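Local coordinates for alcohol dehydrogenase YqhD (PDB 4QGS), which reduces a broad range of short-chain aldehydes to alcohols with NADPH, using one zinc ion per subunit, at residues A[22-27]-A[183-188]; A[115-120]-A[136-141]; A[216-221]-A[311-316]; A[272-277]-A[379-384]; A[366-371]-A[389-394]. One frame throughout, in Å; residues are numbered along the deposited sequence.

Contact 1: A[22-27]-A[183-188]; sequences RILFGK and FAVLDP
Strands 22-25 and 183-186 run parallel in the register R22-F183 to F25-L186, their axes 4.6 Å apart and inclined by 18°. Four backbone hydrogen bonds of 2.8 Å lace the ladder: A184 N to R22 O, L24 N to A184 O, L186 N to L24 O and G26 N to L186 O. On the face that carries I23 and F25, methyl CG2 of I23 meets CD2 of L186 at 4.1 Å, and CD1 of I23 lies equally near CB of A184. The F25 ring, swung anti to its own N (chi1 -171°), crosses L186 at about a right angle, with CD1 3.7 Å from L186 CB. One face of this ring lies over L186 O, which stands off-centre toward the rim, while its far end, CZ, reaches CG of P188 at 3.7 Å. W257 of helix 249-262 also meets the F25 ring and touches I23. On the opposite face CD1 of L24 and CG2 of V185 approach to 4.1 Å. Beyond the ladder, the backbone of G26 (phi 124°) would jam a CB against the preceding carbonyl, and the carboxylate of D187 turns to the backbone N atoms of G28 and V189. This is an outer pair of the parallel sheet in the Rossmann-like dinucleotide-binding domain of the iron-containing alcohol dehydrogenases, ending close to Y190, an NADP(+)-binding residue.

Contact 2: A[115-120]-A[136-141]; sequences IAAAAN and KEIKSA
Apolar contact between A117 and I138 accounts for the inner part of this meeting of helix and loop: methyl CD1 of I138 comes to 3.6 Å from A117 CB, and its CG1 also lies close. One helix position earlier, the methyls of A116 and A141 touch, CB to CB, at 4.1 Å. The backbone joins in: A141 CA sits 3.3 Å from A116 O in a CA-H...O approach bent to 123° at the hydrogen. The polar contacts gather at the helix end. N120 has CG anti to its carbonyl carbon (chi1 -46°), which carries the amide across to the loop. There ND2 makes a weak hydrogen bond of 3.3 Å to S140 OG, and its 3.4 Å approach to A141 N is a meeting of two donors rather than a bond. A water adds a second link, giving a hydrogen to A141 O at 3.1 Å and accepting weakly from N120 ND2. In the fold, helix 106-119 is the main helix of the beta-alpha-beta connection between the neighbouring parallel strands 99-104 and 144-148. Its I115 and A118 pack on helix 82-95, I130 of helix 129-132 covers A117 and I138, and 136-141 leads into strand 144-148.

Contact 3: A[216-221]-A[311-316]; sequences TKPVDA and KRAKLL
P218 and K314 slide past each other in opposite directions where the loop between helices 196-211 and 222-244 meets the first turn of helix 312-323, in the all-helical metal-binding half of the protein. K314 lies along the loop backbone: its CB is 3.6 Å from T216 N, its CG 3.6 Å from K217 C, and its CD rests against P218 CA. Bends at chi2, chi3 and chi4 keep the chain folded over the peptides and turn NZ inward to D225, which forms a salt bridge, and to Y214 O. An alanine in place of K314 is likely to leave D225 without its positive mate and open a gap beside the K217-P218 peptide. On the outer side, CG of P218 packs on the methyl CB of A313 at 3.7 Å. K311, the N-cap residue, brings its CA under T216 O in a nearly straight CA-H...O contact (162° at the hydrogen), while its NZ goes on to V215 O, D274 and E381. Two waters finish the join. One donates to T216 O at 2.8 Å and accepts from the backbone N of K314; the other donates to K217 O at 2.6 Å and accepts from K314 NZ at 2.9 Å.

Contact 4: A[272-277]-A[379-384]; sequences PQDWAT and LGENHD
E381 reaches D274 by a bent path. Its CB lies 3.3 Å from Q273 O, with the P272 ring alongside; CG then falls between the backbone N and the carbonyl carbon (chi1 66°), and a second bend at chi2 carries the carboxylate back to D274. At the tip OE1 stands 3.1 Å from D274 CG, the two carboxylate planes being 64° apart. OE1 and D274 OD2, 3.4 Å apart, are both acceptors; K311, in salt bridges with E381 OE2 and D274 OD2, probably offsets their repulsion. D274 OD1 takes A276 N at 2.9 Å from above its carboxylate plane, closing an Asx turn, and also touches G380 CA. A leucine replacing D274 would probably leave A276 N without this acceptor and K311 with one carboxylate fewer. Beyond, A276 CB packs on L379 CB at 3.8 Å, and a water joins D274 O to G380 N. On the Q273 side, W275 NE1 gives a straight 2.8 Å bond to a lone pair of Q273 OE1, within the indole plane. This bond is likely to restrict the turning of a ring that meets the zinc ligands H209 and H278 edge-to-face, consistent with a second-shell place at the catalytic zinc site.

Contact 5: A[366-371]-A[389-394]; sequences ALLKKL and VSRRIY
Helix-helix packing near the C-terminus joins L367, L368 and L371 of helix 364-373 to S390, R391 and Y394 of helix 387-396. The two helical segments run roughly antiparallel, at 140°, and their axes come no nearer than 10.3 Å, a separation bridged by side chains. The Y394 ring lies among the three leucines. Methyl CD1 of L367 sits over the centre of one ring face, 4.2 Å from the centroid and only 3° from the normal, a CH-pi contact; L367 CB also approaches CE2 of the ring. L368 instead comes at the ring edge, near its plane, where its CD2 lies 4.2 Å from Y394 CD2. With its CG anti to the carbonyl carbon (chi1 -63°), L368 spreads its two methyls over the other helix. CD2 rests 3.6 Å from the backbone N of R391, and CD1 lies equally close to R391 CB and CG, crossing that extended side chain at about a right angle. L371 completes the row: its CD1 meets S390 CB at 3.7 Å. Underneath, L371 and S390 both touch L280 of helix 276-288, and Y394 OH is hydrogen-bonded to L280 O, which ties the phenol end of the ring to a third helix. Between the two segments themselves the contact is made by carbon surfaces with no polar bond. Cohesion therefore rests on the fit of leucine methyls to ring and methylene groups; the hydroxyl of Y394 finds its partner elsewhere, and R391 gives the join its aliphatic stem.

In the fold
Contacts 1 and 2 belong to the nucleotide-binding half, contacts 3, 4 and 5 to the helical half with the zinc. Contact 5 is the buried one of the five and wholly apolar across its segments; the others are partly buried. Contact 1 relies on a regular strand ladder, whereas contacts 2, 3 and 4 join loops to helix ends and each uses bridging water. Contacts 3 and 4 share an ion cluster: K311 of the first grips D274 and E381 of the second, with K311 NZ 2.8 Å from D274 OD2. Contact 4 touches contact 5 lightly, through D384 and V389. Contact 1 lies across the chain's centre from contacts 4 and 5, about 40 Å from contact 5 between centres.

Contact 1: A[22-27]-A[183-188]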
# COMPACT_ATOMS: atom_id res chain seq x y z
N ARG A 22 8.47 8.63 -12.77
CA ARG A 22 7.64 9.41 -13.68
C ARG A 22 6.24 8.82 -13.76
O ARG A 22 6.09 7.64 -14.03
CB ARG A 22 8.27 9.47 -15.08
CG ARG A 22 7.40 10.17 -16.12
CD ARG A 22 8.04 10.09 -17.50
NE ARG A 22 9.36 10.72 -17.55
CZ ARG A 22 9.57 12.02 -17.73
NH1 ARG A 22 8.55 12.86 -17.87
NH2 ARG A 22 10.80 12.49 -17.76
N ILE A 23 5.23 9.65 -13.54
CA ILE A 23 3.84 9.19 -13.60
C ILE A 23 3.20 9.52 -14.93
O ILE A 23 3.13 10.69 -15.33
CB ILE A 23 3.00 9.84 -12.49
CG1 ILE A 23 3.62 9.55 -11.11
CG2 ILE A 23 1.57 9.35 -12.56
CD1 ILE A 23 3.65 8.09 -10.76
N LEU A 24 2.72 8.49 -15.62
CA LEU A 24 1.95 8.69 -16.84
C LEU A 24 0.50 8.38 -16.49
O LEU A 24 0.14 7.22 -16.35
CB LEU A 24 2.46 7.79 -17.96
CG LEU A 24 3.96 7.90 -18.31
CD1 LEU A 24 4.35 6.90 -19.39
CD2 LEU A 24 4.32 9.31 -18.73
N PHE A 25 -0.30 9.42 -16.31
CA PHE A 25 -1.65 9.25 -15.77
C PHE A 25 -2.76 9.53 -16.78
O PHE A 25 -2.67 10.48 -17.56
CB PHE A 25 -1.84 10.17 -14.55
CG PHE A 25 -3.11 9.92 -13.78
CD1 PHE A 25 -3.08 9.15 -12.62
CD2 PHE A 25 -4.32 10.46 -14.19
CE1 PHE A 25 -4.25 8.91 -11.90
CE2 PHE A 25 -5.50 10.21 -13.48
CZ PHE A 25 -5.46 9.44 -12.33
N GLY A 26 -3.81 8.73 -16.74
CA GLY A 26 -5.05 9.07 -17.42
C GLY A 26 -5.55 8.04 -18.41
O GLY A 26 -4.88 7.05 -18.68
N LYS A 27 -6.75 8.29 -18.93
CA LYS A 27 -7.37 7.44 -19.94
C LYS A 27 -6.47 7.28 -21.15
O LYS A 27 -6.12 8.27 -21.82
CB LYS A 27 -8.72 8.01 -20.37
CG LYS A 27 -9.42 7.18 -21.42
CD LYS A 27 -10.67 7.87 -21.96
CE LYS A 27 -11.51 8.46 -20.84
NZ LYS A 27 -12.95 8.57 -21.21
N PHE A 183 9.17 4.69 -14.47
CA PHE A 183 7.84 5.24 -14.75
C PHE A 183 6.73 4.34 -14.24
O PHE A 183 6.93 3.16 -14.03
CB PHE A 183 7.64 5.49 -16.25
CG PHE A 183 7.70 4.24 -17.07
CD1 PHE A 183 6.59 3.44 -17.24
CD2 PHE A 183 8.89 3.85 -17.66
CE1 PHE A 183 6.66 2.28 -17.98
CE2 PHE A 183 8.96 2.68 -18.41
CZ PHE A 183 7.85 1.90 -18.56
N ALA A 184 5.55 4.91 -14.10
CA ALA A 184 4.36 4.13 -13.77
C ALA A 184 3.21 4.62 -14.62
O ALA A 184 2.92 5.83 -14.65
CB ALA A 184 4.04 4.26 -12.27
N VAL A 185 2.58 3.71 -15.35
CA VAL A 185 1.37 4.04 -16.09
C VAL A 185 0.16 3.80 -15.22
O VAL A 185 -0.07 2.68 -14.78
CB VAL A 185 1.22 3.20 -17.38
CG1 VAL A 185 -0.08 3.56 -18.08
CG2 VAL A 185 2.41 3.42 -18.29
N LEU A 186 -0.60 4.87 -14.98
CA LEU A 186 -1.80 4.84 -14.15
C LEU A 186 -3.01 5.26 -14.97
O LEU A 186 -3.24 6.45 -15.18
CB LEU A 186 -1.65 5.78 -12.94
CG LEU A 186 -0.90 5.32 -11.67
CD1 LEU A 186 0.46 4.77 -11.99
CD2 LEU A 186 -0.75 6.51 -10.72
N ASP A 187 -3.77 4.28 -15.46
CA ASP A 187 -4.96 4.56 -16.23
C ASP A 187 -6.18 4.12 -15.42
O ASP A 187 -6.37 2.94 -15.19
CB ASP A 187 -4.92 3.83 -17.59
CG ASP A 187 -6.11 4.14 -18.48
OD1 ASP A 187 -7.12 4.69 -17.98
OD2 ASP A 187 -6.05 3.83 -19.69
N PRO A 188 -7.00 5.08 -14.97
CA PRO A 188 -8.17 4.76 -14.16
C PRO A 188 -9.11 3.75 -14.84
O PRO A 188 -9.79 2.99 -14.15
CB PRO A 188 -8.85 6.12 -13.99
CG PRO A 188 -7.69 7.10 -14.04
CD PRO A 188 -6.78 6.53 -15.09

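Contact 2: A[115-120]-A[136-141]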
# COMPACT_ATOMS: atom_id res chain seq x y z
N ILE A 115 13.54 -8.53 -8.35
CA ILE A 115 14.21 -9.08 -9.52
C ILE A 115 15.23 -8.08 -10.10
O ILE A 115 16.36 -8.45 -10.41
CB ILE A 115 13.20 -9.48 -10.62
CG1 ILE A 115 12.28 -10.58 -10.10
CG2 ILE A 115 13.91 -9.93 -11.87
CD1 ILE A 115 11.05 -10.83 -10.99
N ALA A 116 14.83 -6.82 -10.20
CA ALA A 116 15.68 -5.77 -10.75
C ALA A 116 16.98 -5.60 -9.96
O ALA A 116 18.05 -5.39 -10.54
CB ALA A 116 14.93 -4.45 -10.80
N ALA A 117 16.89 -5.68 -8.64
CA ALA A 117 18.06 -5.48 -7.79
C ALA A 117 18.89 -6.75 -7.72
O ALA A 117 20.12 -6.71 -7.86
CB ALA A 117 17.64 -5.05 -6.40
N ALA A 118 18.22 -7.87 -7.51
CA ALA A 118 18.89 -9.16 -7.42
C ALA A 118 19.74 -9.42 -8.65
O ALA A 118 20.81 -10.03 -8.56
CB ALA A 118 17.87 -10.28 -7.23
N ALA A 119 19.27 -8.95 -9.80
CA ALA A 119 19.91 -9.26 -11.07
C ALA A 119 21.29 -8.64 -11.22
O ALA A 119 22.16 -9.24 -11.83
CB ALA A 119 19.00 -8.84 -12.20
N ASN A 120 21.48 -7.44 -10.68
CA ASN A 120 22.81 -6.84 -10.65
C ASN A 120 23.53 -7.01 -9.32
O ASN A 120 24.59 -6.41 -9.09
CB ASN A 120 22.79 -5.33 -11.00
CG ASN A 120 21.94 -5.00 -12.20
OD1 ASN A 120 21.69 -5.86 -13.05
ND2 ASN A 120 21.52 -3.75 -12.29
N LYS A 136 19.50 -1.56 1.68
CA LYS A 136 20.44 -0.47 1.96
C LYS A 136 21.69 -0.53 1.10
O LYS A 136 22.34 0.49 0.86
CB LYS A 136 20.83 -0.50 3.44
CG LYS A 136 20.21 0.60 4.29
CD LYS A 136 20.34 1.96 3.63
CE LYS A 136 19.32 2.94 4.18
NZ LYS A 136 19.27 4.20 3.38
N GLU A 137 22.03 -1.73 0.64
CA GLU A 137 23.29 -1.97 -0.05
C GLU A 137 23.13 -2.11 -1.57
O GLU A 137 24.08 -2.46 -2.26
CB GLU A 137 23.96 -3.23 0.51
CG GLU A 137 24.26 -3.16 2.01
CD GLU A 137 25.13 -1.96 2.37
OE1 GLU A 137 25.94 -1.54 1.53
OE2 GLU A 137 25.00 -1.45 3.51
N ILE A 138 21.94 -1.85 -2.08
CA ILE A 138 21.72 -1.90 -3.52
C ILE A 138 22.40 -0.70 -4.19
O ILE A 138 22.14 0.45 -3.84
CB ILE A 138 20.21 -1.92 -3.86
CG1 ILE A 138 19.58 -3.23 -3.36
CG2 ILE A 138 19.99 -1.76 -5.36
CD1 ILE A 138 18.06 -3.21 -3.30
N LYS A 139 23.30 -0.99 -5.13
CA LYS A 139 24.05 0.05 -5.84
C LYS A 139 23.47 0.32 -7.22
O LYS A 139 23.67 1.39 -7.80
CB LYS A 139 25.52 -0.35 -6.00
CG LYS A 139 26.43 0.10 -4.87
CD LYS A 139 26.11 -0.61 -3.58
CE LYS A 139 27.01 -0.15 -2.45
NZ LYS A 139 26.68 -0.86 -1.18
N SER A 140 22.76 -0.67 -7.76
CA SER A 140 22.23 -0.57 -9.11
C SER A 140 21.14 -1.60 -9.29
O SER A 140 21.08 -2.60 -8.57
CB SER A 140 23.32 -0.81 -10.15
OG SER A 140 23.63 -2.19 -10.23
N ALA A 141 20.28 -1.37 -10.28
CA ALA A 141 19.22 -2.31 -10.57
C ALA A 141 18.89 -2.24 -12.06
O ALA A 141 19.13 -1.22 -12.71
CB ALA A 141 17.99 -2.01 -9.74
O HOH W 1 21.54 -1.61 -14.68

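Contact 3: A[216-221]-A[311-316]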
# COMPACT_ATOMS: atom_id res chain seq x y z
N THR A 216 -1.76 12.20 14.44
CA THR A 216 -0.62 11.86 15.27
C THR A 216 -0.39 12.95 16.33
O THR A 216 -1.06 12.97 17.35
CB THR A 216 0.65 11.67 14.42
OG1 THR A 216 0.86 12.84 13.61
CG2 THR A 216 0.52 10.46 13.51
N LYS A 217 0.56 13.84 16.05
CA LYS A 217 0.89 14.94 16.95
C LYS A 217 1.09 16.21 16.15
O LYS A 217 1.68 16.16 15.07
CB LYS A 217 2.17 14.65 17.75
CG LYS A 217 2.01 13.65 18.87
CD LYS A 217 3.36 13.32 19.51
CE LYS A 217 4.38 12.88 18.47
NZ LYS A 217 5.67 12.49 19.09
N PRO A 218 0.63 17.36 16.67
CA PRO A 218 0.80 18.60 15.91
C PRO A 218 2.25 19.08 15.91
O PRO A 218 2.88 19.18 16.96
CB PRO A 218 -0.11 19.59 16.65
CG PRO A 218 -0.13 19.09 18.06
CD PRO A 218 -0.06 17.59 17.95
N VAL A 219 2.80 19.32 14.72
CA VAL A 219 4.15 19.84 14.59
C VAL A 219 4.18 21.06 13.68
O VAL A 219 5.24 21.46 13.20
CB VAL A 219 5.14 18.77 14.06
CG1 VAL A 219 5.28 17.62 15.05
CG2 VAL A 219 4.72 18.26 12.68
N ASP A 220 3.01 21.64 13.44
CA ASP A 220 2.85 22.82 12.57
C ASP A 220 3.46 22.61 11.18
O ASP A 220 4.12 23.50 10.63
CB ASP A 220 3.45 24.08 13.21
CG ASP A 220 2.95 25.37 12.57
OD1 ASP A 220 1.93 25.32 11.85
OD2 ASP A 220 3.57 26.44 12.78
N ALA A 221 3.26 21.42 10.63
CA ALA A 221 3.61 21.13 9.25
C ALA A 221 2.37 21.38 8.39
O ALA A 221 1.62 20.45 8.08
CB ALA A 221 4.09 19.71 9.10
N LYS A 311 -3.27 11.70 20.89
CA LYS A 311 -3.68 12.13 19.55
C LYS A 311 -4.72 13.24 19.58
O LYS A 311 -5.31 13.58 18.56
CB LYS A 311 -4.26 10.94 18.77
CG LYS A 311 -3.25 9.87 18.41
CD LYS A 311 -3.95 8.74 17.62
CE LYS A 311 -2.97 7.64 17.26
NZ LYS A 311 -1.89 8.11 16.34
N ARG A 312 -4.94 13.81 20.76
CA ARG A 312 -6.07 14.70 20.96
C ARG A 312 -6.10 15.88 19.97
O ARG A 312 -7.12 16.09 19.31
CB ARG A 312 -6.08 15.22 22.40
CG ARG A 312 -6.97 16.40 22.64
CD ARG A 312 -6.58 17.05 23.95
NE ARG A 312 -7.72 17.62 24.66
CZ ARG A 312 -8.14 18.87 24.52
NH1 ARG A 312 -7.52 19.71 23.70
NH2 ARG A 312 -9.20 19.28 25.21
N ALA A 313 -5.01 16.62 19.84
CA ALA A 313 -4.99 17.79 18.97
C ALA A 313 -5.28 17.44 17.51
O ALA A 313 -6.07 18.11 16.86
CB ALA A 313 -3.65 18.51 19.08
N LYS A 314 -4.64 16.39 17.00
CA LYS A 314 -4.85 16.04 15.59
C LYS A 314 -6.20 15.36 15.38
O LYS A 314 -6.77 15.46 14.30
CB LYS A 314 -3.71 15.15 15.07
CG LYS A 314 -2.32 15.86 15.03
CD LYS A 314 -2.33 17.19 14.25
CE LYS A 314 -2.56 17.03 12.73
NZ LYS A 314 -1.37 16.48 12.01
N LEU A 315 -6.74 14.68 16.39
CA LEU A 315 -8.11 14.17 16.27
C LEU A 315 -9.11 15.32 16.14
O LEU A 315 -10.06 15.24 15.37
CB LEU A 315 -8.47 13.28 17.46
CG LEU A 315 -7.92 11.86 17.35
CD1 LEU A 315 -7.92 11.18 18.73
CD2 LEU A 315 -8.78 11.06 16.34
N LEU A 316 -8.90 16.40 16.90
CA LEU A 316 -9.79 17.55 16.80
C LEU A 316 -9.61 18.29 15.48
O LEU A 316 -10.57 18.80 14.90
CB LEU A 316 -9.53 18.51 17.98
CG LEU A 316 -9.95 17.96 19.34
CD1 LEU A 316 -9.38 18.85 20.45
CD2 LEU A 316 -11.46 17.90 19.43
O HOH W 2 -2.37 15.17 18.50
O HOH W 3 1.48 16.37 12.50

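Contact 4: A[272-277]-A[379-384]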
# COMPACT_ATOMS: atom_id res chain seq x y z
N PRO A 272 5.41 13.22 12.32
CA PRO A 272 5.40 11.97 13.09
C PRO A 272 4.59 10.92 12.37
O PRO A 272 3.63 11.27 11.67
CB PRO A 272 4.73 12.36 14.42
CG PRO A 272 4.85 13.85 14.49
CD PRO A 272 4.80 14.33 13.07
N GLN A 273 4.98 9.67 12.50
CA GLN A 273 4.19 8.61 11.86
C GLN A 273 3.89 7.53 12.87
O GLN A 273 4.71 7.23 13.74
CB GLN A 273 4.93 8.04 10.66
CG GLN A 273 5.14 9.10 9.56
CD GLN A 273 5.72 8.54 8.29
OE1 GLN A 273 5.66 7.34 8.04
NE2 GLN A 273 6.30 9.42 7.47
N ASP A 274 2.71 6.94 12.73
CA ASP A 274 2.19 6.01 13.72
C ASP A 274 2.49 4.57 13.27
O ASP A 274 3.51 4.00 13.66
CB ASP A 274 0.68 6.26 13.88
CG ASP A 274 0.04 5.39 14.96
OD1 ASP A 274 0.67 4.44 15.43
OD2 ASP A 274 -1.13 5.67 15.30
N TRP A 275 1.60 4.03 12.44
CA TRP A 275 1.66 2.69 11.84
C TRP A 275 1.28 1.58 12.81
O TRP A 275 1.34 0.42 12.43
CB TRP A 275 3.03 2.40 11.22
CG TRP A 275 3.31 3.38 10.12
CD1 TRP A 275 4.22 4.40 10.14
CD2 TRP A 275 2.62 3.49 8.87
NE1 TRP A 275 4.16 5.12 8.97
CE2 TRP A 275 3.18 4.58 8.17
CE3 TRP A 275 1.58 2.76 8.27
CZ2 TRP A 275 2.74 4.96 6.91
CZ3 TRP A 275 1.15 3.14 7.02
CH2 TRP A 275 1.74 4.22 6.35
N ALA A 276 0.87 1.94 14.02
CA ALA A 276 0.46 0.91 14.98
C ALA A 276 -0.81 0.19 14.51
O ALA A 276 -0.97 -1.01 14.75
CB ALA A 276 0.23 1.51 16.36
N THR A 277 -1.70 0.92 13.84
CA THR A 277 -2.91 0.29 13.29
C THR A 277 -2.53 -0.78 12.27
O THR A 277 -3.07 -1.90 12.30
CB THR A 277 -3.85 1.34 12.65
OG1 THR A 277 -4.40 2.17 13.68
CG2 THR A 277 -5.01 0.66 11.87
N LEU A 379 4.71 0.17 20.15
CA LEU A 379 4.21 0.72 18.89
C LEU A 379 3.77 2.18 19.01
O LEU A 379 3.67 2.73 20.11
CB LEU A 379 3.05 -0.16 18.37
CG LEU A 379 3.39 -1.64 18.15
CD1 LEU A 379 2.12 -2.42 17.76
CD2 LEU A 379 4.47 -1.78 17.07
N GLY A 380 3.58 2.81 17.84
CA GLY A 380 3.00 4.13 17.76
C GLY A 380 4.03 5.24 17.64
O GLY A 380 5.22 5.02 17.87
N GLU A 381 3.57 6.44 17.30
CA GLU A 381 4.49 7.57 17.13
C GLU A 381 5.16 7.95 18.46
O GLU A 381 6.22 8.59 18.47
CB GLU A 381 3.77 8.79 16.53
CG GLU A 381 2.69 9.43 17.39
CD GLU A 381 1.31 8.83 17.16
OE1 GLU A 381 1.22 7.67 16.68
OE2 GLU A 381 0.31 9.52 17.45
N ASN A 382 4.55 7.54 19.57
CA ASN A 382 5.13 7.82 20.89
C ASN A 382 5.85 6.63 21.48
O ASN A 382 6.35 6.69 22.61
CB ASN A 382 4.04 8.28 21.85
CG ASN A 382 3.37 9.55 21.39
OD1 ASN A 382 4.00 10.60 21.33
ND2 ASN A 382 2.10 9.46 21.02
N HIS A 383 5.89 5.54 20.71
CA HIS A 383 6.54 4.31 21.13
C HIS A 383 5.98 3.80 22.46
O HIS A 383 6.71 3.20 23.25
CB HIS A 383 8.06 4.51 21.24
CG HIS A 383 8.64 5.33 20.13
ND1 HIS A 383 8.68 4.88 18.83
CD2 HIS A 383 9.20 6.56 20.13
CE1 HIS A 383 9.25 5.81 18.07
NE2 HIS A 383 9.57 6.84 18.84
N ASP A 384 4.69 4.04 22.68
CA ASP A 384 4.04 3.76 23.95
C ASP A 384 2.94 2.69 23.89
O ASP A 384 2.29 2.42 24.90
CB ASP A 384 3.46 5.04 24.54
CG ASP A 384 2.48 5.73 23.61
OD1 ASP A 384 2.25 5.23 22.49
OD2 ASP A 384 1.92 6.77 24.01
O HOH W 4 3.94 1.64 15.26

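Contact 5: A[366-371]-A[389-394]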
# COMPACT_ATOMS: atom_id res chain seq x y z
N ALA A 366 -3.32 -15.19 21.71
CA ALA A 366 -2.44 -15.68 20.66
C ALA A 366 -1.91 -14.53 19.79
O ALA A 366 -0.76 -14.56 19.35
CB ALA A 366 -3.15 -16.70 19.80
N LEU A 367 -2.75 -13.52 19.56
CA LEU A 367 -2.33 -12.34 18.79
C LEU A 367 -1.20 -11.59 19.50
O LEU A 367 -0.21 -11.17 18.88
CB LEU A 367 -3.51 -11.39 18.55
CG LEU A 367 -4.60 -11.92 17.62
CD1 LEU A 367 -5.89 -11.10 17.72
CD2 LEU A 367 -4.10 -11.98 16.16
N LEU A 368 -1.34 -11.43 20.81
CA LEU A 368 -0.35 -10.71 21.60
C LEU A 368 0.98 -11.47 21.63
O LEU A 368 2.04 -10.86 21.60
CB LEU A 368 -0.87 -10.46 23.02
CG LEU A 368 -2.10 -9.55 23.06
CD1 LEU A 368 -2.76 -9.60 24.44
CD2 LEU A 368 -1.79 -8.11 22.65
N LYS A 369 0.91 -12.80 21.67
CA LYS A 369 2.11 -13.63 21.57
C LYS A 369 2.83 -13.38 20.24
O LYS A 369 4.04 -13.28 20.19
CB LYS A 369 1.77 -15.12 21.72
CG LYS A 369 1.38 -15.52 23.14
CD LYS A 369 1.20 -17.03 23.27
CE LYS A 369 0.95 -17.45 24.72
NZ LYS A 369 -0.32 -16.92 25.28
N LYS A 370 2.06 -13.29 19.16
CA LYS A 370 2.64 -13.02 17.85
C LYS A 370 3.26 -11.63 17.77
O LYS A 370 4.35 -11.47 17.23
CB LYS A 370 1.59 -13.19 16.76
CG LYS A 370 1.40 -14.64 16.34
CD LYS A 370 2.71 -15.21 15.79
CE LYS A 370 2.58 -16.66 15.37
NZ LYS A 370 3.84 -17.17 14.75
N LEU A 371 2.56 -10.62 18.30
CA LEU A 371 3.14 -9.27 18.37
C LEU A 371 4.48 -9.30 19.08
O LEU A 371 5.45 -8.69 18.62
CB LEU A 371 2.22 -8.30 19.11
CG LEU A 371 1.00 -7.71 18.42
CD1 LEU A 371 0.27 -6.88 19.46
CD2 LEU A 371 1.38 -6.85 17.19
N VAL A 389 -1.42 -2.40 26.13
CA VAL A 389 -2.20 -1.42 25.37
C VAL A 389 -2.80 -2.08 24.13
O VAL A 389 -3.98 -1.90 23.82
CB VAL A 389 -1.35 -0.21 24.94
CG1 VAL A 389 -2.24 0.84 24.28
CG2 VAL A 389 -0.63 0.41 26.16
N SER A 390 -1.99 -2.85 23.42
CA SER A 390 -2.49 -3.60 22.26
C SER A 390 -3.63 -4.54 22.67
O SER A 390 -4.61 -4.71 21.94
CB SER A 390 -1.35 -4.39 21.62
OG SER A 390 -0.36 -3.47 21.13
N ARG A 391 -3.50 -5.14 23.84
CA ARG A 391 -4.56 -5.97 24.39
C ARG A 391 -5.85 -5.17 24.53
O ARG A 391 -6.91 -5.63 24.13
CB ARG A 391 -4.14 -6.54 25.74
CG ARG A 391 -5.12 -7.58 26.29
CD ARG A 391 -4.71 -7.99 27.70
NE ARG A 391 -5.39 -9.23 28.09
CZ ARG A 391 -5.44 -9.65 29.35
NH1 ARG A 391 -4.85 -8.92 30.31
NH2 ARG A 391 -6.06 -10.78 29.65
N ARG A 392 -5.77 -3.97 25.11
CA ARG A 392 -6.96 -3.15 25.29
C ARG A 392 -7.59 -2.75 23.95
O ARG A 392 -8.81 -2.65 23.83
CB ARG A 392 -6.63 -1.89 26.09
CG ARG A 392 -6.43 -2.15 27.57
CD ARG A 392 -6.63 -0.87 28.38
NE ARG A 392 -5.74 0.19 27.93
CZ ARG A 392 -4.52 0.41 28.42
NH1 ARG A 392 -4.04 -0.37 29.38
NH2 ARG A 392 -3.79 1.41 27.94
N ILE A 393 -6.75 -2.50 22.97
CA ILE A 393 -7.23 -2.11 21.65
C ILE A 393 -7.96 -3.26 20.95
O ILE A 393 -9.07 -3.07 20.47
CB ILE A 393 -6.08 -1.61 20.77
CG1 ILE A 393 -5.52 -0.31 21.35
CG2 ILE A 393 -6.56 -1.37 19.32
CD1 ILE A 393 -4.23 0.12 20.69
N TYR A 394 -7.35 -4.45 20.92
CA TYR A 394 -8.02 -5.63 20.36
C TYR A 394 -9.33 -5.92 21.09
O TYR A 394 -10.35 -6.24 20.50
CB TYR A 394 -7.12 -6.85 20.44
CG TYR A 394 -6.01 -6.97 19.41
CD1 TYR A 394 -6.24 -6.73 18.05
CD2 TYR A 394 -4.73 -7.36 19.81
CE1 TYR A 394 -5.20 -6.87 17.12
CE2 TYR A 394 -3.70 -7.49 18.89
CZ TYR A 394 -3.94 -7.25 17.55
OH TYR A 394 -2.89 -7.41 16.67